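PDB 5UAO: tryptophane-5-halogenase from Microbispora sp. ATCC PTA-5024, which probably uses flavin-adenine dinucleotide chemistry to chlorinate a peptide tryptophan at the indole 5-position during biosynthesis of the lanthipeptide NAI-107. Local coordinates for residues 141-144 / 145-148; 443-446 / 447-450; 495-498 / 499-503. All blocks are in the same frame, centred on the assembly; numbering follows the deposited sequence.

Contact 1. Residues 141-144 / 145-148; sequences EATL and QAML
T143 caps the N-terminus of helix 144-151 by accepting the amide of A146, in a buried turn where the loop that follows helix 129-136 enters the new helix. The capping bond runs from A146 N to T143 OG1 at 3.1 Å. It is possible because OG1 sits between the backbone N and the carbonyl carbon of its own residue (chi1 79°), which brings the hydroxyl forward to the first-turn amides. The same hydroxyl is hydrogen-bonded to OD1 of D121, whose other oxygen, OD2, takes the amide of Q145. One carboxylate thus supports the cap and satisfies a second amide of the helix start, and its negative charge is probably favourable beside the positive end of the helix dipole. Behind the cap the helical bonds begin: M147 N reaches T143 O at 3.3 Å, and L148 N meets L144 O at 2.9 Å.

Two side-chain contacts accompany the turn. The terminal methyl of M147 lies along the stem of E141 toward its carboxylate, with CE 3.6 Å from E141 CB and nearly as close to the atoms beyond it. M147 is extended past CG (chi2 170°, chi3 -179°), and this full stretch carries the methyl back to the loop. The apolar pair is L144 and L148, one turn apart, which meet where L144 CG is 3.9 Å from L148 CD1.

The side chain of M147 also packs on helix 485-501, touching A495, R496 and A499. Strand 116-119 is met elsewhere by T143 and Q145, both on P119, and by A146 on V117, while A142 rests on L129 of helix 129-136.

Contact 2. Residues 443-446 / 447-450; sequences GRDS and FTRY
OD1 of D445 is held by the amide of T448 and approached more weakly by the hydroxyl of the same residue. T448 N lies 2.7 Å from D445 OD1, with a nearly straight N-H...O angle of 168°, and meets the oxygen nearly along its C-O bond. D445 is the N-cap residue of helix 446-453, and this is its capping bond. The carboxylate comes forward over the first turn because CG lies between the backbone N and the carbonyl carbon (chi1 67°). T448 OG1 is 3.0 Å from D445 OD1 and 3.1 Å from D445 OD2; these bonds are weak, and which oxygen takes the one proton is not settled. A water links that hydroxyl to R444: R444 NH2 donates to the water, which lies at the edge of the guanidinium group, in its plane. R444 also gives NE to the carbonyl of G438, and R444 CB rests 3.8 Å from T448 CG2.

A second arginine closes the turn from another direction. R449 NH1 donates to R444 O at 2.7 Å, the oxygen lying near the guanidinium plane. The chain bends at chi3 (-58°), folding the head back over the helix start, with S446 CA above one face of the guanidinium. A leucine in place of R449 would probably leave R444 O without its guanidinium donor and S446 without the flat group over its CA. Meanwhile R449 N bonds to D445 O and Y450 N to S446 O.

The turn lies at the surface of its own chain, after helix 429-437, and faces the second subunit. There F447 and T448 pack on Q367 and S371 of helix 358-372 of that subunit, whose S371 also bonds weakly to D445 OD2, and S446 touches R537 of its helix 532-538.

Contact 3. Residues 495-498 / 499-503; sequences ARSL and ASRGL
A495 opens the last turns of helix 485-501 by taking the amide of A499, with A499 N 2.7 Å from A495 O. The methyl of A499 also lies close to that oxygen. The carbonyl of R496 comes next and is met by S500 N at 2.9 Å. The hydroxyl of S500 folds back against the helix, since OG sits between its backbone N and carbonyl carbon (chi1 57°). S500 OG lies 3.0 Å from R496 O and equally far from S497 O, so its one proton has two acceptors to choose from. S497 O is further approached by R501 N, in a weak bond, and by the stem of R501, with R501 CG 3.2 Å from S497 O. Beyond that stem the placement of the R501 guanidinium is doubtful, because its NH1 clashes with S497 OG. The carbonyl of L498 gains the hydroxyl of Y157 in addition to a weak bond from R501 N. Regular backbone bonding thus gives way to longer, weaker bonds in these last turns, and the hydroxyls of S500 and Y157 supplement the backbone amides at the late carbonyls.

Overall arrangement
Contacts 1 and 3 form one packed region, their centres 10 Å apart. The start of helix 144-151 lies against the last turns of helix 485-501: M147 CB is 3.5 Å from A499 CB, L144 CD1 is 3.3 Å from A495 O, and E141 OE2 is 3.5 Å from R496 NE, a long, weak ion pair. Contact 2 is separate, its nearest atoms about 11 Å from contact 1 and about 19 Å from contact 3, and it alone meets the second subunit. The flavin pocket draws on residues between 36 and 359; contact 1 falls in that span of numbering, which does not make it part of the pocket, and contacts 2 and 3 come later. Contacts 1 and 2 both cap helix starts.

Contact 1. Residues 141-144 / 145-148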
# COMPACT_ATOMS: atom_id res chain seq x y z
N GLU A 141 25.59 -11.19 -9.84
CA GLU A 141 25.06 -11.49 -11.15
C GLU A 141 23.55 -11.57 -11.15
O GLU A 141 22.95 -12.21 -12.06
CB GLU A 141 25.71 -12.82 -11.68
CG GLU A 141 27.22 -12.59 -11.97
CD GLU A 141 27.84 -13.63 -12.91
OE1 GLU A 141 27.16 -14.63 -13.29
OE2 GLU A 141 29.01 -13.45 -13.27
N ALA A 142 22.93 -10.86 -10.19
CA ALA A 142 21.51 -10.89 -10.09
C ALA A 142 20.81 -10.09 -11.18
O ALA A 142 19.64 -10.36 -11.46
CB ALA A 142 21.04 -10.42 -8.75
N THR A 143 21.49 -9.12 -11.76
CA THR A 143 20.92 -8.29 -12.81
C THR A 143 22.04 -7.85 -13.76
O THR A 143 23.23 -7.99 -13.46
CB THR A 143 20.19 -7.02 -12.25
OG1 THR A 143 21.14 -6.01 -11.89
CG2 THR A 143 19.26 -7.30 -11.03
N LEU A 144 21.65 -7.27 -14.90
CA LEU A 144 22.59 -6.70 -15.87
C LEU A 144 23.34 -5.51 -15.26
O LEU A 144 24.52 -5.44 -15.44
CB LEU A 144 21.83 -6.27 -17.14
CG LEU A 144 22.60 -5.63 -18.34
CD1 LEU A 144 23.73 -6.49 -18.81
CD2 LEU A 144 21.69 -5.28 -19.53
N GLN A 145 22.65 -4.60 -14.53
CA GLN A 145 23.33 -3.47 -13.96
C GLN A 145 24.33 -3.93 -12.91
O GLN A 145 25.39 -3.29 -12.72
CB GLN A 145 22.37 -2.47 -13.35
CG GLN A 145 21.85 -1.41 -14.27
CD GLN A 145 20.99 -0.39 -13.53
OE1 GLN A 145 20.46 -0.65 -12.43
NE2 GLN A 145 20.80 0.77 -14.17
N ALA A 146 24.02 -5.03 -12.23
CA ALA A 146 25.00 -5.56 -11.26
C ALA A 146 26.27 -5.95 -11.96
O ALA A 146 27.36 -5.70 -11.42
CB ALA A 146 24.46 -6.72 -10.46
N MET A 147 26.14 -6.55 -13.14
CA MET A 147 27.34 -6.89 -13.98
C MET A 147 28.03 -5.64 -14.59
O MET A 147 29.24 -5.56 -14.66
CB MET A 147 26.98 -7.89 -15.07
CG MET A 147 26.51 -9.24 -14.57
SD MET A 147 25.84 -10.23 -15.91
CE MET A 147 25.36 -11.71 -15.04
N LEU A 148 27.27 -4.66 -15.03
CA LEU A 148 27.88 -3.39 -15.46
C LEU A 148 28.70 -2.74 -14.34
O LEU A 148 29.88 -2.36 -14.50
CB LEU A 148 26.79 -2.48 -16.01
CG LEU A 148 26.24 -2.93 -17.37
CD1 LEU A 148 24.80 -2.47 -17.57
CD2 LEU A 148 27.14 -2.29 -18.44

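Contact 2. Residues 443-446 / 447-450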
# COMPACT_ATOMS: atom_id res chain seq x y z
N GLY A 443 11.32 -14.03 -4.13
CA GLY A 443 11.06 -15.36 -4.71
C GLY A 443 9.85 -16.06 -4.10
O GLY A 443 9.46 -17.13 -4.57
N ARG A 444 9.23 -15.47 -3.08
CA ARG A 444 8.03 -16.06 -2.48
C ARG A 444 6.85 -15.99 -3.37
O ARG A 444 6.88 -15.32 -4.44
CB ARG A 444 7.67 -15.37 -1.17
CG ARG A 444 8.64 -15.75 -0.15
CD ARG A 444 8.35 -17.12 0.46
NE ARG A 444 9.17 -17.02 1.60
CZ ARG A 444 8.80 -16.95 2.86
NH1 ARG A 444 9.78 -16.69 3.71
NH2 ARG A 444 7.58 -17.20 3.29
N ASP A 445 5.78 -16.66 -2.94
CA ASP A 445 4.53 -16.60 -3.70
C ASP A 445 3.95 -15.20 -3.66
O ASP A 445 4.26 -14.39 -2.77
CB ASP A 445 3.49 -17.65 -3.19
CG ASP A 445 2.99 -17.34 -1.80
OD1 ASP A 445 2.47 -16.23 -1.60
OD2 ASP A 445 3.12 -18.20 -0.90
N SER A 446 3.04 -14.95 -4.59
CA SER A 446 2.52 -13.64 -4.84
C SER A 446 1.78 -13.03 -3.65
O SER A 446 1.83 -11.80 -3.39
CB SER A 446 1.65 -13.74 -6.09
OG SER A 446 1.37 -12.46 -6.61
N PHE A 447 1.10 -13.88 -2.89
CA PHE A 447 0.34 -13.39 -1.75
C PHE A 447 1.30 -12.95 -0.67
O PHE A 447 1.12 -11.90 -0.10
CB PHE A 447 -0.61 -14.45 -1.21
CG PHE A 447 -1.42 -13.96 -0.04
CD1 PHE A 447 -2.59 -13.23 -0.25
CD2 PHE A 447 -1.00 -14.19 1.28
CE1 PHE A 447 -3.33 -12.75 0.81
CE2 PHE A 447 -1.74 -13.70 2.35
CZ PHE A 447 -2.90 -12.98 2.12
N THR A 448 2.30 -13.78 -0.42
CA THR A 448 3.32 -13.53 0.63
C THR A 448 4.10 -12.26 0.28
O THR A 448 4.36 -11.46 1.20
CB THR A 448 4.32 -14.71 0.78
OG1 THR A 448 3.62 -15.91 1.15
CG2 THR A 448 5.45 -14.41 1.78
N ARG A 449 4.45 -12.09 -1.02
CA ARG A 449 5.14 -10.87 -1.54
C ARG A 449 4.35 -9.62 -1.29
O ARG A 449 4.88 -8.64 -0.75
CB ARG A 449 5.50 -10.93 -3.05
CG ARG A 449 6.46 -12.06 -3.45
CD ARG A 449 7.26 -11.74 -4.71
NE ARG A 449 6.39 -11.46 -5.87
CZ ARG A 449 5.79 -12.40 -6.61
NH1 ARG A 449 5.94 -13.70 -6.34
NH2 ARG A 449 5.00 -12.03 -7.62
N TYR A 450 3.07 -9.63 -1.67
CA TYR A 450 2.18 -8.53 -1.33
C TYR A 450 2.09 -8.21 0.22
O TYR A 450 2.07 -7.03 0.65
CB TYR A 450 0.77 -8.83 -1.91
CG TYR A 450 -0.09 -7.61 -1.92
CD1 TYR A 450 -0.84 -7.28 -0.80
CD2 TYR A 450 -0.05 -6.70 -2.99
CE1 TYR A 450 -1.59 -6.11 -0.75
CE2 TYR A 450 -0.78 -5.53 -2.94
CZ TYR A 450 -1.55 -5.25 -1.82
OH TYR A 450 -2.30 -4.11 -1.76
O HOH W 1 5.06 -18.08 2.26

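Contact 3. Residues 495-498 / 499-503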
# COMPACT_ATOMS: atom_id res chain seq x y z
N ALA A 495 23.71 -11.56 -20.57
CA ALA A 495 23.96 -10.35 -19.76
C ALA A 495 25.46 -9.98 -19.60
O ALA A 495 25.83 -8.81 -19.76
CB ALA A 495 23.29 -10.46 -18.39
N ARG A 496 26.29 -10.98 -19.28
CA ARG A 496 27.75 -10.79 -19.11
C ARG A 496 28.35 -10.26 -20.40
O ARG A 496 29.19 -9.36 -20.39
CB ARG A 496 28.48 -12.09 -18.73
CG ARG A 496 28.17 -12.60 -17.32
CD ARG A 496 29.22 -13.57 -16.73
NE ARG A 496 28.65 -14.90 -16.46
CZ ARG A 496 28.57 -15.92 -17.32
NH1 ARG A 496 29.05 -15.85 -18.57
NH2 ARG A 496 28.03 -17.04 -16.91
N SER A 497 27.90 -10.83 -21.51
CA SER A 497 28.22 -10.34 -22.84
C SER A 497 27.98 -8.84 -23.03
O SER A 497 28.91 -8.08 -23.35
CB SER A 497 27.42 -11.13 -23.86
OG SER A 497 28.00 -10.91 -25.10
N LEU A 498 26.74 -8.42 -22.81
CA LEU A 498 26.41 -7.03 -22.82
C LEU A 498 27.19 -6.20 -21.80
O LEU A 498 27.55 -5.06 -22.08
CB LEU A 498 24.91 -6.84 -22.52
CG LEU A 498 23.90 -7.10 -23.61
CD1 LEU A 498 22.49 -6.99 -23.10
CD2 LEU A 498 24.16 -6.14 -24.75
N ALA A 499 27.39 -6.71 -20.60
CA ALA A 499 28.04 -5.88 -19.60
C ALA A 499 29.53 -5.63 -19.96
O ALA A 499 30.04 -4.49 -19.85
CB ALA A 499 27.90 -6.49 -18.19
N SER A 500 30.22 -6.67 -20.40
CA SER A 500 31.62 -6.52 -20.79
C SER A 500 31.89 -5.63 -22.03
O SER A 500 33.00 -5.19 -22.18
CB SER A 500 32.27 -7.88 -21.02
OG SER A 500 31.55 -8.59 -21.99
N ARG A 501 30.90 -5.41 -22.90
CA ARG A 501 31.07 -4.59 -24.11
C ARG A 501 30.62 -3.13 -23.93
O ARG A 501 30.79 -2.32 -24.84
CB ARG A 501 30.27 -5.21 -25.27
CG ARG A 501 30.70 -6.63 -25.51
CD ARG A 501 30.35 -7.14 -26.88
NE ARG A 501 28.91 -7.12 -27.15
CZ ARG A 501 28.06 -8.08 -26.80
NH1 ARG A 501 28.50 -9.13 -26.11
NH2 ARG A 501 26.76 -8.00 -27.11
N GLY A 502 30.09 -2.77 -22.75
CA GLY A 502 29.66 -1.40 -22.53
C GLY A 502 30.83 -0.45 -22.55
O GLY A 502 31.95 -0.82 -22.24
N LEU A 503 30.58 0.79 -22.91
CA LEU A 503 31.62 1.82 -22.87
C LEU A 503 32.03 2.10 -21.38
O LEU A 503 31.31 1.77 -20.45
CB LEU A 503 31.11 3.09 -23.56
CG LEU A 503 30.76 2.97 -25.08
CD1 LEU A 503 30.29 4.30 -25.61
CD2 LEU A 503 31.96 2.50 -25.88